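PDB 5HGC: serpin from Taeniopygia guttata, which binds a cortisol-type steroid and probably inhibits serine proteases. Local coordinates for residues 19-22 against 23-26; 255-258 against 259-262. One frame throughout, in Å; residues are numbered along the deposited sequence.

Both interactions are short helical stretches of about two turns, held by i to i+4 backbone bonds, and they show how one scaffold serves different surroundings. Interaction 1, on helix 12-29, is largely buried and turns three phenylalanines into the fold, its polar edge confined to Gln21, Arg24 and Glu25. Interaction 2, on helix 254-263, lies farther out, about 19 Å from the centre of the chain against 11 Å, and divides its faces between a tryptophan packed inward and side chains that line the steroid pocket. The two centres are about 17 Å apart, yet the helices meet where Phe20 CZ packs 3.8 Å from Ile257 CG1.

Interaction 1 (19-22 against 23-26); sequences AFQF and FREV
Phe20 and Arg24 face each other one helical turn apart, joined first by the backbone: Arg24 N donates to Phe20 O at 2.9 Å. Three equivalent bonds continue the ladder, Phe23 N to Ala19 O, Glu25 N to Gln21 O, and Val26 N to Phe22 O.

The polar link between the side chains of Gln21 and Arg24 passes through a water, while their direct contact is with carbon. With the arginine chain bent at chi3 (-70°), its guanidinium folds back over the preceding turn; one face covers Gln21 CA, and NH2 comes 3.6 Å from the aliphatic Gln21 CG. The amide and guanidinium planes stand 47° apart. The water, in the guanidinium plane, accepts a bond of 2.8 Å from Arg24 NH2 and a weak one from Gln21 NE2. Replacing Arg24 by an alanine removes the guanidinium, and the water would probably lose its stronger donor and Leu252 O its weak one.

Apolar contacts are looser. Phe20 CD1 lies 4.4 Å from Phe23 CB. With CG anti to the backbone N (chi1 -172°), the Phe22 ring points outward from the helix, and its CD1 comes no nearer than 4.3 Å to Val26 CG1.

Within the serpin fold, Phe20 and Phe23 pack on Ile370 of strand 366-373, Val26 meets Ile35 of strand 35-37, and Phe22 rests on helix 285-290. Arg24 NH1 makes a weak hydrogen bond to Leu252 O, in the loop before helix 254-263.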
# COMPACT_ATOMS: atom_id res chain seq x y z
N ALA A 19 6.52 -6.06 2.54
CA ALA A 19 5.82 -5.49 1.41
C ALA A 19 5.98 -6.39 0.21
O ALA A 19 4.98 -6.70 -0.47
CB ALA A 19 6.36 -4.09 1.06
N PHE A 20 7.22 -6.81 -0.05
CA PHE A 20 7.42 -7.69 -1.20
C PHE A 20 7.08 -9.19 -1.05
O PHE A 20 6.61 -9.80 -2.04
CB PHE A 20 8.75 -7.37 -1.91
CG PHE A 20 8.80 -5.94 -2.40
CD1 PHE A 20 8.01 -5.54 -3.48
CD2 PHE A 20 9.54 -4.99 -1.71
CE1 PHE A 20 8.00 -4.20 -3.88
CE2 PHE A 20 9.52 -3.65 -2.11
CZ PHE A 20 8.76 -3.25 -3.19
N GLN A 21 7.23 -9.80 0.14
CA GLN A 21 6.67 -11.17 0.28
C GLN A 21 5.18 -11.17 0.05
O GLN A 21 4.65 -12.09 -0.59
CB GLN A 21 6.90 -11.81 1.63
CG GLN A 21 8.34 -11.90 2.03
CD GLN A 21 8.48 -12.12 3.51
OE1 GLN A 21 7.66 -12.86 4.12
NE2 GLN A 21 9.52 -11.49 4.12
N PHE A 22 4.52 -10.15 0.57
CA PHE A 22 3.10 -10.07 0.42
C PHE A 22 2.77 -10.07 -1.05
O PHE A 22 1.90 -10.86 -1.48
CB PHE A 22 2.52 -8.84 1.13
CG PHE A 22 1.02 -8.82 1.17
CD1 PHE A 22 0.29 -8.34 0.10
CD2 PHE A 22 0.33 -9.27 2.31
CE1 PHE A 22 -1.11 -8.34 0.14
CE2 PHE A 22 -1.06 -9.25 2.36
CZ PHE A 22 -1.79 -8.80 1.27
N PHE A 23 3.46 -9.17 -1.80
CA PHE A 23 3.35 -9.05 -3.26
C PHE A 23 3.55 -10.39 -4.01
O PHE A 23 2.70 -10.73 -4.86
CB PHE A 23 4.34 -8.03 -3.83
CG PHE A 23 4.15 -7.75 -5.29
CD1 PHE A 23 2.94 -7.20 -5.76
CD2 PHE A 23 5.13 -8.06 -6.21
CE1 PHE A 23 2.74 -6.91 -7.12
CE2 PHE A 23 4.91 -7.78 -7.58
CZ PHE A 23 3.72 -7.20 -8.03
N ARG A 24 4.65 -11.11 -3.69
CA ARG A 24 4.93 -12.44 -4.29
C ARG A 24 3.78 -13.40 -4.10
O ARG A 24 3.33 -13.99 -5.07
CB ARG A 24 6.33 -13.03 -3.91
CG ARG A 24 7.48 -12.08 -4.34
CD ARG A 24 8.87 -12.65 -4.30
NE ARG A 24 9.40 -12.90 -2.95
CZ ARG A 24 9.86 -11.96 -2.10
NH1 ARG A 24 9.85 -10.67 -2.42
NH2 ARG A 24 10.32 -12.32 -0.91
N GLU A 25 3.25 -13.45 -2.86
CA GLU A 25 2.10 -14.29 -2.47
C GLU A 25 0.84 -13.99 -3.22
O GLU A 25 0.20 -14.89 -3.75
CB GLU A 25 1.78 -14.19 -0.97
CG GLU A 25 2.67 -15.00 -0.03
CD GLU A 25 2.69 -16.52 -0.30
OE1 GLU A 25 1.76 -17.10 -0.97
OE2 GLU A 25 3.66 -17.14 0.20
N VAL A 26 0.48 -12.71 -3.28
CA VAL A 26 -0.79 -12.31 -3.87
C VAL A 26 -0.83 -12.48 -5.40
O VAL A 26 -1.88 -12.79 -5.95
CB VAL A 26 -1.21 -10.89 -3.38
CG1 VAL A 26 -0.32 -9.78 -3.94
CG2 VAL A 26 -2.69 -10.62 -3.64
O HOH W 1 11.64 -11.71 1.48

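Interaction 2 (255-258 against 259-262); sequences ETIQ and KWSD. With HCY ((11alpha,14beta)-11,17,21-trihydroxypregn-4-ene-3,20-dione), chain B.
Ser261 N donates to Ile257 O at 3.0 Å, and the same serine links this stretch of helix to the bound steroid: its OG is hydrogen-bonded to O2 of the ligand at 3.0 Å, and either hydroxyl could be the donor. The serine OG sits between the backbone N and the carbonyl carbon (chi1 61°), a position that also brings it near the carbonyls of Ile257 and Gln258, each a weak and unsettled alternative for its proton. The regular ladder is completed by Lys259 N to Glu255 O, Trp260 N to Thr256 O and Asp262 N to Gln258 O, the last at 2.9 Å.

Around this polar frame the steroid is touched by carbon and amide. Gln258 turns its amide to ring carbons of the ligand, OE1 lying 3.5 Å from C2, while Ile257 CG2 meets the methyl C19 at 3.7 Å. Ile257, Gln258 and Ser261 thus form one wall of the steroid pocket, whose ligand is also hydrogen-bonded by Arg226 and Asn365. The methylene carbon CG of Gln258 also touches the Asp262 carboxylate, 3.4 Å from OD2.

Trp260 carries the packing away from the ligand. The methyl CG2 of Thr256 lies over one face of the indole in a CH-pi contact, 3.8 Å from the centroid of the six-membered ring, and Ile257 CD1 approaches Trp260 CZ3 at 3.7 Å. The polar ends look elsewhere: Trp260 NE1 bonds to Asp217 and Thr256 OG1 to Asp253.

Helix 254-263 lies against the strands, with Trp260 on Val238 and Ser261 on Phe236 of strand 233-240, and Ile257 on Leu358 and Phe360 of strand 355-361.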
# COMPACT_ATOMS: atom_id res chain seq x y z
N GLU A 255 16.07 -5.58 -2.58
CA GLU A 255 17.40 -5.50 -3.14
C GLU A 255 17.27 -5.04 -4.60
O GLU A 255 18.02 -4.13 -5.01
CB GLU A 255 18.11 -6.85 -3.02
CG GLU A 255 18.63 -7.24 -1.62
CD GLU A 255 17.56 -7.65 -0.58
OE1 GLU A 255 16.47 -8.26 -0.85
OE2 GLU A 255 17.85 -7.35 0.59
N THR A 256 16.32 -5.61 -5.35
CA THR A 256 15.97 -5.10 -6.68
C THR A 256 15.67 -3.59 -6.65
O THR A 256 16.16 -2.83 -7.52
CB THR A 256 14.74 -5.81 -7.22
OG1 THR A 256 14.93 -7.22 -7.19
CG2 THR A 256 14.47 -5.41 -8.65
N ILE A 257 14.89 -3.14 -5.64
CA ILE A 257 14.55 -1.72 -5.51
C ILE A 257 15.82 -0.89 -5.31
O ILE A 257 15.98 0.13 -5.98
CB ILE A 257 13.48 -1.41 -4.43
CG1 ILE A 257 12.16 -2.20 -4.66
CG2 ILE A 257 13.20 0.07 -4.39
CD1 ILE A 257 11.50 -1.97 -6.02
N GLN A 258 16.70 -1.33 -4.41
CA GLN A 258 17.92 -0.61 -4.10
C GLN A 258 18.87 -0.53 -5.30
O GLN A 258 19.50 0.51 -5.52
CB GLN A 258 18.67 -1.22 -2.91
CG GLN A 258 19.91 -0.40 -2.55
CD GLN A 258 20.12 -0.29 -1.07
OE1 GLN A 258 20.14 -1.32 -0.33
NE2 GLN A 258 20.26 0.96 -0.59
N LYS A 259 18.97 -1.64 -6.04
CA LYS A 259 19.67 -1.68 -7.32
C LYS A 259 19.14 -0.55 -8.22
O LYS A 259 19.94 0.33 -8.63
CB LYS A 259 19.49 -3.04 -8.01
CG LYS A 259 20.27 -3.16 -9.32
CD LYS A 259 20.31 -4.57 -9.87
CE LYS A 259 19.24 -4.83 -10.93
NZ LYS A 259 19.77 -5.83 -11.92
N TRP A 260 17.81 -0.54 -8.45
CA TRP A 260 17.23 0.49 -9.30
C TRP A 260 17.60 1.91 -8.87
O TRP A 260 18.13 2.73 -9.66
CB TRP A 260 15.74 0.31 -9.42
CG TRP A 260 15.32 -0.96 -10.14
CD1 TRP A 260 16.10 -1.76 -10.95
CD2 TRP A 260 14.01 -1.56 -10.13
NE1 TRP A 260 15.36 -2.84 -11.43
CE2 TRP A 260 14.08 -2.74 -10.95
CE3 TRP A 260 12.79 -1.23 -9.51
CZ2 TRP A 260 12.96 -3.58 -11.18
CZ3 TRP A 260 11.67 -2.08 -9.70
CH2 TRP A 260 11.77 -3.25 -10.53
N SER A 261 17.35 2.23 -7.61
CA SER A 261 17.51 3.59 -7.21
C SER A 261 19.00 4.00 -7.17
O SER A 261 19.30 5.17 -7.39
CB SER A 261 16.79 3.85 -5.89
OG SER A 261 17.33 3.04 -4.87
N ASP A 262 19.91 3.04 -6.94
CA ASP A 262 21.34 3.30 -7.00
C ASP A 262 21.77 3.70 -8.41
O ASP A 262 22.67 4.52 -8.55
CB ASP A 262 22.16 2.08 -6.55
CG ASP A 262 22.14 1.86 -5.00
OD1 ASP A 262 21.83 2.77 -4.21
OD2 ASP A 262 22.46 0.72 -4.58
C1 HCY B . 16.76 0.36 0.45
C2 HCY B . 17.07 -0.92 1.22
C3 HCY B . 16.00 -1.24 2.24
C4 HCY B . 14.69 -0.56 2.19
C5 HCY B . 14.31 0.07 1.08
C6 HCY B . 12.83 0.34 0.85
C7 HCY B . 12.62 1.81 0.42
C8 HCY B . 13.61 2.35 -0.63
C9 HCY B . 15.06 2.04 -0.20
C10 HCY B . 15.31 0.53 0.02
C12 HCY B . 15.87 4.28 -1.34
C11 HCY B . 16.16 2.80 -1.02
C13 HCY B . 14.40 4.49 -1.81
C14 HCY B . 13.47 3.85 -0.78
C15 HCY B . 12.12 4.49 -1.01
C16 HCY B . 12.42 5.92 -1.45
C17 HCY B . 13.94 5.97 -1.76
C18 HCY B . 14.12 3.95 -3.24
C19 HCY B . 15.04 -0.37 -1.21
C20 HCY B . 14.27 6.81 -2.98
C21 HCY B . 15.55 7.61 -3.05
O1 HCY B . 16.22 -2.11 3.06
O2 HCY B . 16.23 2.06 -2.25
O3 HCY B . 14.61 6.68 -0.69
O4 HCY B . 13.51 6.84 -3.94
O5 HCY B . 15.97 7.46 -4.40